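Local coordinates for interferon alpha/beta receptor 1 (Mus musculus, PDB 3WCY), which forms, together with IFNAR2, the heterodimeric receptor through which type I interferons activate JAK-STAT signalling, and is represented here by its extracellular part, at residues A[11-16]-A[97-102]; A[67-72]-A[127-132]; A[323-328]-A[357-362]. All blocks are in the same frame, centred on the assembly; numbering follows the deposited sequence.

Contact 1: residues A[11-16]-A[97-102]; sequences VYIIDD and FYTAHM
Ile14 and His101 form a parallel beta bridge in which the residue of 97-102 does both the giving and the taking: His101 N donates to Ile13 O (2.8 Å, 166° at the hydrogen), and His101 O accepts from Asp15 N (3.0 Å). One residue of the second segment is thus bonded to the two residues flanking its partner, the usual signature of parallel pairing.

On the side of the sheet bearing Ile14, His101 also offers its CB to Ile14 CD1, 3.8 Å away. Its imidazole is turned back beside its own backbone N (chi1 -71°), which brings it under the ring of Tyr12. The two rings are near parallel, with centroids 4.7 Å apart, but so far offset that they barely overlap. The contact is made by the rim of the tyrosine, with CE1 3.4 Å from His101 CD2 and the hydroxyl oxygen over the margin of the imidazole.

On the other side Ile13 and Ala100 are buried, Ile13 CG2 lying 4.1 Å from Ala100 CB, while Ile13 CD1 reaches out to the hydroxyl of exposed Thr99. At the end of the bridge Asp15 OD1 stands near His101 O, two acceptors that do not bond; the carboxylate oxygen is instead held by the backbone N of Ser103.

Strand 12-14 is the middle member of a small mixed sheet in the first fibronectin type III domain, with 17-19 antiparallel on one flank and 100-101 parallel on the other. The short helix 96-99 leads into the latter strand, whose Ala100 O is bonded to Lys185, and the chain continues to strand 106-111.

Contact 2: residues A[67-72]-A[127-132]; sequences TNVYIK and GNMWAL
Val69 and Met129 meet where the backbones of two irregular loops come nearest, 67-72 of the first fibronectin type III domain and 127-132 of the second. No hydrogen bond crosses between the segments, and the touching is mostly side chain on side chain. Val69 directs its CB at the opposing loop, with CG1 4.1 Å from Met129 CE and CB equally far from Met129 SD. The methionine first points away and is brought back by bends at chi2 (61°) and chi3 (72°), its thioether end running obliquely past the valine.

The second close patch is Tyr70 on Leu132, made by the far part of the tyrosine: CE1 approaches Leu132 CD1 at 3.9 Å and OH approaches Leu132 CB at 3.8 Å. Val69 CG2 overhangs the rim of one face of the same ring, and Phe97 meets it edge-to-face. Upstream, Asn68 OD1 accepts from Tyr70 N (2.8 Å), an Asx turn that fixes the bend from which Val69 and Tyr70 project.

Toward Asn128 the side chains fit more slackly, with Val69 CG1 4.5 Å from Asn128 CB, although Val69 CG2 rests 3.9 Å from the backbone O of Asn128. The amide of Asn128 has a weak bond to Asp66 and another weak one to an aromatic side chain of the other protein in the assembly. Exposed Thr67 and Gly127 flank this side.

The chemistry is that of a small buried hydrophobic interdomain joint with polar groups at its margin. The one hydroxyl brought into it, that of Tyr70, is bonded to Glu133, which settles its polar demand and probably fixes the direction of the ring. Adhesion between the loops therefore rests on shape and burial, while Asn68 and Asn128 beside the joint make weak bonds to the neighbouring protein.

Contact 3: residues A[323-328]-A[357-362]; sequences VYVNCQ and PEFTLK
Tyr324 lies against Pro357 because its CG stands anti to the backbone N (chi1 -154°), which lays the phenol along the neighbouring strand, and Phe359 takes the other common turn, CG beside its own N (chi1 -78°), carrying its ring to Val325. The tyrosine and proline run side by side, pointing the same way. Pro357 CB sits over the ring face, 4.1 Å from the centroid of Tyr324 and 27° off its normal, a CH-pi contact, while Pro357 CG nears the hydroxyl end. Glu358 CG packs obliquely on the same ring, 3.6 Å from Tyr324 CD1. With an alanine in place of Tyr324, Pro357 and Glu358 CG would probably lose the flat surface they rest on, leaving a gap beside this edge strand.

On the opposite side of the sheet the contacts are apolar and buried. Val325 CG2 meets Phe359 CE2 at 3.9 Å, and Val323 CG2 meets Leu361 CD1 at 3.8 Å. Val323, Phe359 and Leu361 rest on strand 337-343, where Ile339 touches the first two.

The backbones hold these faces in register. Val323 and Phe359 are an antiparallel hydrogen-bonded pair, with Val323 N to Phe359 O at 2.7 Å and Phe359 N to Val323 O at 2.9 Å; Val325 N to Pro357 O, at 3.5 Å, is weak.

Strand 321-326 is the centre of a three-stranded antiparallel sheet between 311-316 and 358-361. Packed against the four-stranded sheet that includes 337-343, it makes the beta sandwich of a fibronectin type III domain, here the fourth of the receptor's extracellular part.

Overall arrangement
From the N terminus, 11-16 comes first, and 67-72 follows before contact 1 closes at 97-102; contact 2 then closes at 127-132, so the two loops cross rather than nest. They also touch: Asp16 OD2 accepts from the backbone N of Asn128 and of Met129, and Asp15 packs on Trp130. Contact 1 joins the early and late strands of the first fibronectin module, whereas contact 2 fastens that module to the second. Contact 3 closes a much shorter loop in series, within the fourth module, its centre about 52 Å from that of contact 1 and about 51 Å from that of contact 2.

Contact 1: residues A[11-16]-A[97-102]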
loop_
_atom_site.group_PDB
_atom_site.type_symbol
_atom_site.label_atom_id
_atom_site.label_comp_id
_atom_site.label_asym_id
_atom_site.label_seq_id
_atom_site.Cartn_x
_atom_site.Cartn_y
_atom_site.Cartn_z
ATOM N N VAL A 11 0.379 -21.737 27.839
ATOM C CA VAL A 11 -0.430 -20.517 27.802
ATOM C C VAL A 11 -0.911 -20.208 26.371
ATOM O O VAL A 11 -0.091 -20.068 25.455
ATOM C CB VAL A 11 0.272 -19.307 28.502
ATOM C CG1 VAL A 11 1.645 -18.997 27.894
ATOM C CG2 VAL A 11 -0.616 -18.061 28.517
ATOM N N TYR A 12 -2.245 -20.126 26.188
ATOM C CA TYR A 12 -2.837 -19.807 24.893
ATOM C C TYR A 12 -3.112 -18.316 24.799
ATOM O O TYR A 12 -3.697 -17.727 25.713
ATOM C CB TYR A 12 -4.107 -20.631 24.612
ATOM C CG TYR A 12 -4.645 -20.459 23.204
ATOM C CD1 TYR A 12 -4.110 -21.178 22.138
ATOM C CD2 TYR A 12 -5.691 -19.580 22.937
ATOM C CE1 TYR A 12 -4.602 -21.028 20.843
ATOM C CE2 TYR A 12 -6.183 -19.413 21.644
ATOM C CZ TYR A 12 -5.635 -20.137 20.599
ATOM O OH TYR A 12 -6.119 -19.975 19.323
ATOM N N ILE A 13 -2.656 -17.702 23.699
ATOM C CA ILE A 13 -2.835 -16.275 23.450
ATOM C C ILE A 13 -3.564 -16.061 22.130
ATOM O O ILE A 13 -3.081 -16.460 21.065
ATOM C CB ILE A 13 -1.521 -15.433 23.535
ATOM C CG1 ILE A 13 -0.568 -15.922 24.652
ATOM C CG2 ILE A 13 -1.847 -13.936 23.690
ATOM C CD1 ILE A 13 0.865 -15.515 24.485
ATOM N N ILE A 14 -4.738 -15.442 22.221
ATOM C CA ILE A 14 -5.568 -15.074 21.082
ATOM C C ILE A 14 -5.715 -13.553 21.175
ATOM O O ILE A 14 -6.511 -13.052 21.979
ATOM C CB ILE A 14 -6.898 -15.901 20.990
ATOM C CG1 ILE A 14 -7.755 -15.526 19.766
ATOM C CG2 ILE A 14 -7.709 -15.906 22.287
ATOM C CD1 ILE A 14 -7.512 -16.372 18.544
ATOM N N ASP A 15 -4.845 -12.827 20.426
ATOM C CA ASP A 15 -4.744 -11.364 20.415
ATOM C C ASP A 15 -4.290 -10.935 21.818
ATOM O O ASP A 15 -3.223 -11.366 22.249
ATOM C CB ASP A 15 -6.067 -10.693 19.973
ATOM C CG ASP A 15 -6.480 -10.979 18.546
ATOM O OD1 ASP A 15 -6.307 -12.133 18.095
ATOM O OD2 ASP A 15 -6.998 -10.060 17.890
ATOM N N ASP A 16 -5.096 -10.128 22.538
ATOM C CA ASP A 16 -4.743 -9.624 23.867
ATOM C C ASP A 16 -5.390 -10.426 25.003
ATOM O O ASP A 16 -5.296 -10.048 26.176
ATOM C CB ASP A 16 -4.994 -8.112 23.980
ATOM C CG ASP A 16 -3.935 -7.286 23.274
ATOM O OD1 ASP A 16 -2.740 -7.403 23.646
ATOM O OD2 ASP A 16 -4.296 -6.527 22.346
ATOM N N PHE A 97 4.589 -11.933 21.060
ATOM C CA PHE A 97 4.350 -11.683 19.634
ATOM C C PHE A 97 4.529 -12.908 18.707
ATOM O O PHE A 97 4.004 -12.902 17.593
ATOM C CB PHE A 97 5.185 -10.472 19.164
ATOM C CG PHE A 97 5.019 -10.029 17.728
ATOM C CD1 PHE A 97 3.768 -9.680 17.228
ATOM C CD2 PHE A 97 6.120 -9.916 16.888
ATOM C CE1 PHE A 97 3.618 -9.267 15.902
ATOM C CE2 PHE A 97 5.969 -9.477 15.570
ATOM C CZ PHE A 97 4.719 -9.162 15.085
ATOM N N TYR A 98 5.242 -13.954 19.161
ATOM C CA TYR A 98 5.450 -15.163 18.359
ATOM C C TYR A 98 4.385 -16.246 18.625
ATOM O O TYR A 98 4.008 -16.974 17.704
ATOM C CB TYR A 98 6.865 -15.741 18.569
ATOM C CG TYR A 98 8.009 -14.828 18.178
ATOM C CD1 TYR A 98 8.262 -14.527 16.841
ATOM C CD2 TYR A 98 8.902 -14.350 19.133
ATOM C CE1 TYR A 98 9.332 -13.709 16.472
ATOM C CE2 TYR A 98 9.989 -13.549 18.774
ATOM C CZ TYR A 98 10.200 -13.231 17.441
ATOM O OH TYR A 98 11.264 -12.436 17.079
ATOM N N THR A 99 3.913 -16.355 19.876
ATOM C CA THR A 99 2.917 -17.355 20.280
ATOM C C THR A 99 1.460 -16.897 20.130
ATOM O O THR A 99 0.552 -17.732 20.223
ATOM C CB THR A 99 3.210 -17.891 21.697
ATOM O OG1 THR A 99 3.388 -16.795 22.600
ATOM C CG2 THR A 99 4.417 -18.823 21.739
ATOM N N ALA A 100 1.234 -15.587 19.907
ATOM C CA ALA A 100 -0.111 -15.009 19.774
ATOM C C ALA A 100 -0.803 -15.342 18.452
ATOM O O ALA A 100 -0.205 -15.207 17.382
ATOM C CB ALA A 100 -0.067 -13.505 19.982
ATOM N N HIS A 101 -2.069 -15.774 18.544
ATOM C CA HIS A 101 -2.922 -16.128 17.411
ATOM C C HIS A 101 -3.764 -14.930 16.996
ATOM O O HIS A 101 -3.969 -14.007 17.791
ATOM C CB HIS A 101 -3.857 -17.290 17.789
ATOM C CG HIS A 101 -3.168 -18.606 17.945
ATOM N ND1 HIS A 101 -3.147 -19.536 16.921
ATOM C CD2 HIS A 101 -2.498 -19.109 19.007
ATOM C CE1 HIS A 101 -2.474 -20.571 17.391
ATOM N NE2 HIS A 101 -2.062 -20.360 18.641
ATOM N N MET A 102 -4.283 -14.967 15.763
ATOM C CA MET A 102 -5.130 -13.917 15.206
ATOM C C MET A 102 -6.604 -14.312 15.251
ATOM O O MET A 102 -6.995 -15.301 14.619
ATOM C CB MET A 102 -4.730 -13.635 13.761
ATOM C CG MET A 102 -3.640 -12.631 13.628
ATOM S SD MET A 102 -2.953 -12.684 11.968
ATOM C CE MET A 102 -4.292 -12.017 11.045
#

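Contact 2: residues A[67-72]-A[127-132]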
loop_
_atom_site.group_PDB
_atom_site.type_symbol
_atom_site.label_atom_id
_atom_site.label_comp_id
_atom_site.label_asym_id
_atom_site.label_seq_id
_atom_site.Cartn_x
_atom_site.Cartn_y
_atom_site.Cartn_z
ATOM N N THR A 67 1.703 -3.984 29.270
ATOM C CA THR A 67 3.144 -4.129 28.999
ATOM C C THR A 67 3.495 -4.318 27.511
ATOM O O THR A 67 2.609 -4.583 26.692
ATOM C CB THR A 67 3.763 -5.214 29.902
ATOM O OG1 THR A 67 2.888 -6.347 29.954
ATOM C CG2 THR A 67 4.058 -4.706 31.315
ATOM N N ASN A 68 4.799 -4.167 27.175
ATOM C CA ASN A 68 5.359 -4.291 25.824
ATOM C C ASN A 68 5.256 -5.728 25.326
ATOM O O ASN A 68 5.767 -6.645 25.968
ATOM C CB ASN A 68 6.811 -3.776 25.799
ATOM C CG ASN A 68 7.441 -3.547 24.438
ATOM O OD1 ASN A 68 7.305 -4.336 23.492
ATOM N ND2 ASN A 68 8.265 -2.513 24.352
ATOM N N VAL A 69 4.581 -5.910 24.185
ATOM C CA VAL A 69 4.338 -7.202 23.531
ATOM C C VAL A 69 5.562 -7.767 22.775
ATOM O O VAL A 69 5.485 -8.882 22.255
ATOM C CB VAL A 69 3.066 -7.168 22.628
ATOM C CG1 VAL A 69 1.799 -6.886 23.437
ATOM C CG2 VAL A 69 3.214 -6.172 21.477
ATOM N N TYR A 70 6.672 -6.995 22.687
ATOM C CA TYR A 70 7.884 -7.389 21.954
ATOM C C TYR A 70 9.111 -7.679 22.825
ATOM O O TYR A 70 10.157 -8.062 22.289
ATOM C CB TYR A 70 8.245 -6.339 20.901
ATOM C CG TYR A 70 7.172 -6.060 19.879
ATOM C CD1 TYR A 70 6.384 -4.917 19.963
ATOM C CD2 TYR A 70 6.986 -6.903 18.786
ATOM C CE1 TYR A 70 5.426 -4.625 18.997
ATOM C CE2 TYR A 70 6.018 -6.630 17.822
ATOM C CZ TYR A 70 5.242 -5.490 17.933
ATOM O OH TYR A 70 4.297 -5.207 16.986
ATOM N N ILE A 71 8.993 -7.488 24.151
ATOM C CA ILE A 71 10.081 -7.718 25.110
ATOM C C ILE A 71 9.936 -9.092 25.812
ATOM O O ILE A 71 9.004 -9.837 25.492
ATOM C CB ILE A 71 10.239 -6.514 26.092
ATOM C CG1 ILE A 71 9.041 -6.372 27.057
ATOM C CG2 ILE A 71 10.521 -5.212 25.329
ATOM C CD1 ILE A 71 9.284 -5.473 28.277
ATOM N N LYS A 72 10.848 -9.428 26.752
ATOM C CA LYS A 72 10.798 -10.690 27.500
ATOM C C LYS A 72 9.777 -10.570 28.639
ATOM O O LYS A 72 9.883 -9.664 29.472
ATOM C CB LYS A 72 12.184 -11.081 28.044
ATOM C CG LYS A 72 13.264 -11.261 26.974
ATOM C CD LYS A 72 14.226 -10.061 26.889
ATOM C CE LYS A 72 15.452 -10.186 27.777
ATOM N NZ LYS A 72 15.154 -9.890 29.206
ATOM N N GLY A 127 -6.584 -2.659 21.016
ATOM C CA GLY A 127 -5.592 -3.478 21.705
ATOM C C GLY A 127 -4.146 -3.080 21.496
ATOM O O GLY A 127 -3.860 -1.954 21.071
ATOM N N ASN A 128 -3.220 -4.009 21.814
ATOM C CA ASN A 128 -1.783 -3.768 21.680
ATOM C C ASN A 128 -1.014 -4.767 20.824
ATOM O O ASN A 128 -0.034 -4.377 20.180
ATOM C CB ASN A 128 -1.110 -3.536 23.032
ATOM C CG ASN A 128 -0.555 -2.131 23.159
ATOM O OD1 ASN A 128 0.352 -1.715 22.423
ATOM N ND2 ASN A 128 -1.110 -1.354 24.073
ATOM N N MET A 129 -1.449 -6.039 20.810
ATOM C CA MET A 129 -0.821 -7.114 20.039
ATOM C C MET A 129 -0.712 -6.786 18.545
ATOM O O MET A 129 0.322 -7.065 17.936
ATOM C CB MET A 129 -1.576 -8.439 20.245
ATOM C CG MET A 129 -0.805 -9.672 19.791
ATOM S SD MET A 129 0.759 -9.942 20.664
ATOM C CE MET A 129 0.176 -10.450 22.267
ATOM N N TRP A 130 -1.759 -6.176 17.968
ATOM C CA TRP A 130 -1.786 -5.845 16.543
ATOM C C TRP A 130 -1.769 -4.341 16.234
ATOM O O TRP A 130 -1.722 -3.954 15.062
ATOM C CB TRP A 130 -2.935 -6.590 15.849
ATOM C CG TRP A 130 -3.002 -8.037 16.240
ATOM C CD1 TRP A 130 -3.916 -8.616 17.070
ATOM C CD2 TRP A 130 -2.035 -9.054 15.936
ATOM N NE1 TRP A 130 -3.619 -9.948 17.245
ATOM C CE2 TRP A 130 -2.462 -10.241 16.572
ATOM C CE3 TRP A 130 -0.857 -9.084 15.168
ATOM C CZ2 TRP A 130 -1.756 -11.442 16.467
ATOM C CZ3 TRP A 130 -0.163 -10.279 15.057
ATOM C CH2 TRP A 130 -0.616 -11.441 15.697
ATOM N N ALA A 131 -1.721 -3.503 17.294
ATOM C CA ALA A 131 -1.671 -2.041 17.255
ATOM C C ALA A 131 -0.582 -1.479 16.331
ATOM O O ALA A 131 -0.683 -0.320 15.918
ATOM C CB ALA A 131 -1.487 -1.498 18.661
ATOM N N LEU A 132 0.453 -2.290 16.014
ATOM C CA LEU A 132 1.547 -1.919 15.120
ATOM C C LEU A 132 1.645 -2.842 13.906
ATOM O O LEU A 132 2.537 -2.661 13.077
ATOM C CB LEU A 132 2.882 -1.880 15.867
ATOM C CG LEU A 132 2.994 -0.932 17.056
ATOM C CD1 LEU A 132 4.353 -1.086 17.735
ATOM C CD2 LEU A 132 2.727 0.526 16.648
#

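Contact 3: residues A[323-328]-A[357-362]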
loop_
_atom_site.group_PDB
_atom_site.type_symbol
_atom_site.label_atom_id
_atom_site.label_comp_id
_atom_site.label_asym_id
_atom_site.label_seq_id
_atom_site.Cartn_x
_atom_site.Cartn_y
_atom_site.Cartn_z
ATOM N N VAL A 323 15.261 -8.851 -31.232
ATOM C CA VAL A 323 15.044 -7.475 -30.778
ATOM C C VAL A 323 15.908 -7.208 -29.532
ATOM O O VAL A 323 15.877 -7.999 -28.587
ATOM C CB VAL A 323 13.527 -7.195 -30.522
ATOM C CG1 VAL A 323 13.295 -5.787 -29.991
ATOM C CG2 VAL A 323 12.695 -7.419 -31.780
ATOM N N TYR A 324 16.680 -6.107 -29.539
ATOM C CA TYR A 324 17.511 -5.729 -28.397
ATOM C C TYR A 324 17.122 -4.374 -27.809
ATOM O O TYR A 324 17.174 -3.357 -28.502
ATOM C CB TYR A 324 19.021 -5.774 -28.712
ATOM C CG TYR A 324 19.858 -6.014 -27.473
ATOM C CD1 TYR A 324 20.431 -7.256 -27.227
ATOM C CD2 TYR A 324 20.027 -5.018 -26.516
ATOM C CE1 TYR A 324 21.159 -7.499 -26.062
ATOM C CE2 TYR A 324 20.730 -5.255 -25.339
ATOM C CZ TYR A 324 21.306 -6.494 -25.120
ATOM O OH TYR A 324 22.021 -6.714 -23.966
ATOM N N VAL A 325 16.773 -4.369 -26.514
ATOM C CA VAL A 325 16.402 -3.164 -25.766
ATOM C C VAL A 325 17.621 -2.690 -24.988
ATOM O O VAL A 325 18.205 -3.458 -24.227
ATOM C CB VAL A 325 15.193 -3.376 -24.819
ATOM C CG1 VAL A 325 14.606 -2.036 -24.392
ATOM C CG2 VAL A 325 14.122 -4.253 -25.455
ATOM N N ASN A 326 18.002 -1.431 -25.178
ATOM C CA ASN A 326 19.147 -0.855 -24.485
ATOM C C ASN A 326 18.684 0.316 -23.631
ATOM O O ASN A 326 18.125 1.267 -24.179
ATOM C CB ASN A 326 20.209 -0.407 -25.497
ATOM C CG ASN A 326 20.977 -1.534 -26.141
ATOM O OD1 ASN A 326 21.816 -2.186 -25.509
ATOM N ND2 ASN A 326 20.764 -1.737 -27.438
ATOM N N CYS A 327 18.893 0.245 -22.295
ATOM C CA CYS A 327 18.540 1.338 -21.377
ATOM C C CYS A 327 19.468 2.543 -21.613
ATOM O O CYS A 327 20.643 2.360 -21.950
ATOM C CB CYS A 327 18.568 0.883 -19.919
ATOM S SG CYS A 327 20.220 0.480 -19.284
ATOM N N GLN A 328 18.933 3.766 -21.459
ATOM C CA GLN A 328 19.681 5.005 -21.686
ATOM C C GLN A 328 20.438 5.572 -20.453
ATOM O O GLN A 328 20.752 6.765 -20.400
ATOM C CB GLN A 328 18.829 6.047 -22.428
ATOM C CG GLN A 328 18.595 5.690 -23.893
ATOM C CD GLN A 328 18.604 6.905 -24.788
ATOM O OE1 GLN A 328 17.558 7.366 -25.259
ATOM N NE2 GLN A 328 19.791 7.443 -25.062
ATOM N N PRO A 357 17.270 -8.344 -22.024
ATOM C CA PRO A 357 16.896 -7.456 -23.137
ATOM C C PRO A 357 16.767 -8.151 -24.497
ATOM O O PRO A 357 16.159 -7.593 -25.409
ATOM C CB PRO A 357 18.012 -6.411 -23.135
ATOM C CG PRO A 357 19.140 -7.011 -22.305
ATOM C CD PRO A 357 18.734 -8.376 -21.848
ATOM N N GLU A 358 17.355 -9.346 -24.635
ATOM C CA GLU A 358 17.330 -10.129 -25.861
ATOM C C GLU A 358 15.971 -10.822 -26.086
ATOM O O GLU A 358 15.752 -11.951 -25.630
ATOM C CB GLU A 358 18.489 -11.134 -25.878
ATOM C CG GLU A 358 19.586 -10.782 -26.857
ATOM C CD GLU A 358 20.601 -11.888 -27.046
ATOM O OE1 GLU A 358 21.604 -11.903 -26.298
ATOM O OE2 GLU A 358 20.382 -12.755 -27.923
ATOM N N PHE A 359 15.057 -10.112 -26.775
ATOM C CA PHE A 359 13.727 -10.588 -27.163
ATOM C C PHE A 359 13.876 -11.266 -28.518
ATOM O O PHE A 359 14.578 -10.748 -29.384
ATOM C CB PHE A 359 12.741 -9.413 -27.289
ATOM C CG PHE A 359 12.196 -8.860 -25.996
ATOM C CD1 PHE A 359 10.908 -9.171 -25.577
ATOM C CD2 PHE A 359 12.955 -7.999 -25.213
ATOM C CE1 PHE A 359 10.396 -8.642 -24.384
ATOM C CE2 PHE A 359 12.445 -7.476 -24.021
ATOM C CZ PHE A 359 11.172 -7.803 -23.611
ATOM N N THR A 360 13.241 -12.419 -28.701
ATOM C CA THR A 360 13.320 -13.149 -29.960
ATOM C C THR A 360 11.915 -13.365 -30.520
ATOM O O THR A 360 11.166 -14.210 -30.014
ATOM C CB THR A 360 14.192 -14.416 -29.794
ATOM O OG1 THR A 360 15.512 -14.022 -29.405
ATOM C CG2 THR A 360 14.270 -15.257 -31.061
ATOM N N LEU A 361 11.543 -12.569 -31.539
ATOM C CA LEU A 361 10.232 -12.691 -32.174
ATOM C C LEU A 361 10.259 -13.863 -33.132
ATOM O O LEU A 361 10.807 -13.770 -34.234
ATOM C CB LEU A 361 9.782 -11.393 -32.871
ATOM C CG LEU A 361 9.488 -10.202 -31.965
ATOM C CD1 LEU A 361 9.311 -8.938 -32.769
ATOM C CD2 LEU A 361 8.264 -10.445 -31.139
ATOM N N LYS A 362 9.728 -14.997 -32.665
ATOM C CA LYS A 362 9.685 -16.232 -33.443
ATOM C C LYS A 362 8.304 -16.553 -34.016
ATOM O O LYS A 362 7.286 -16.091 -33.492
ATOM C CB LYS A 362 10.319 -17.420 -32.691
ATOM C CG LYS A 362 9.758 -17.720 -31.298
ATOM C CD LYS A 362 10.745 -18.509 -30.414
ATOM C CE LYS A 362 10.916 -19.973 -30.778
ATOM N NZ LYS A 362 12.012 -20.188 -31.767
#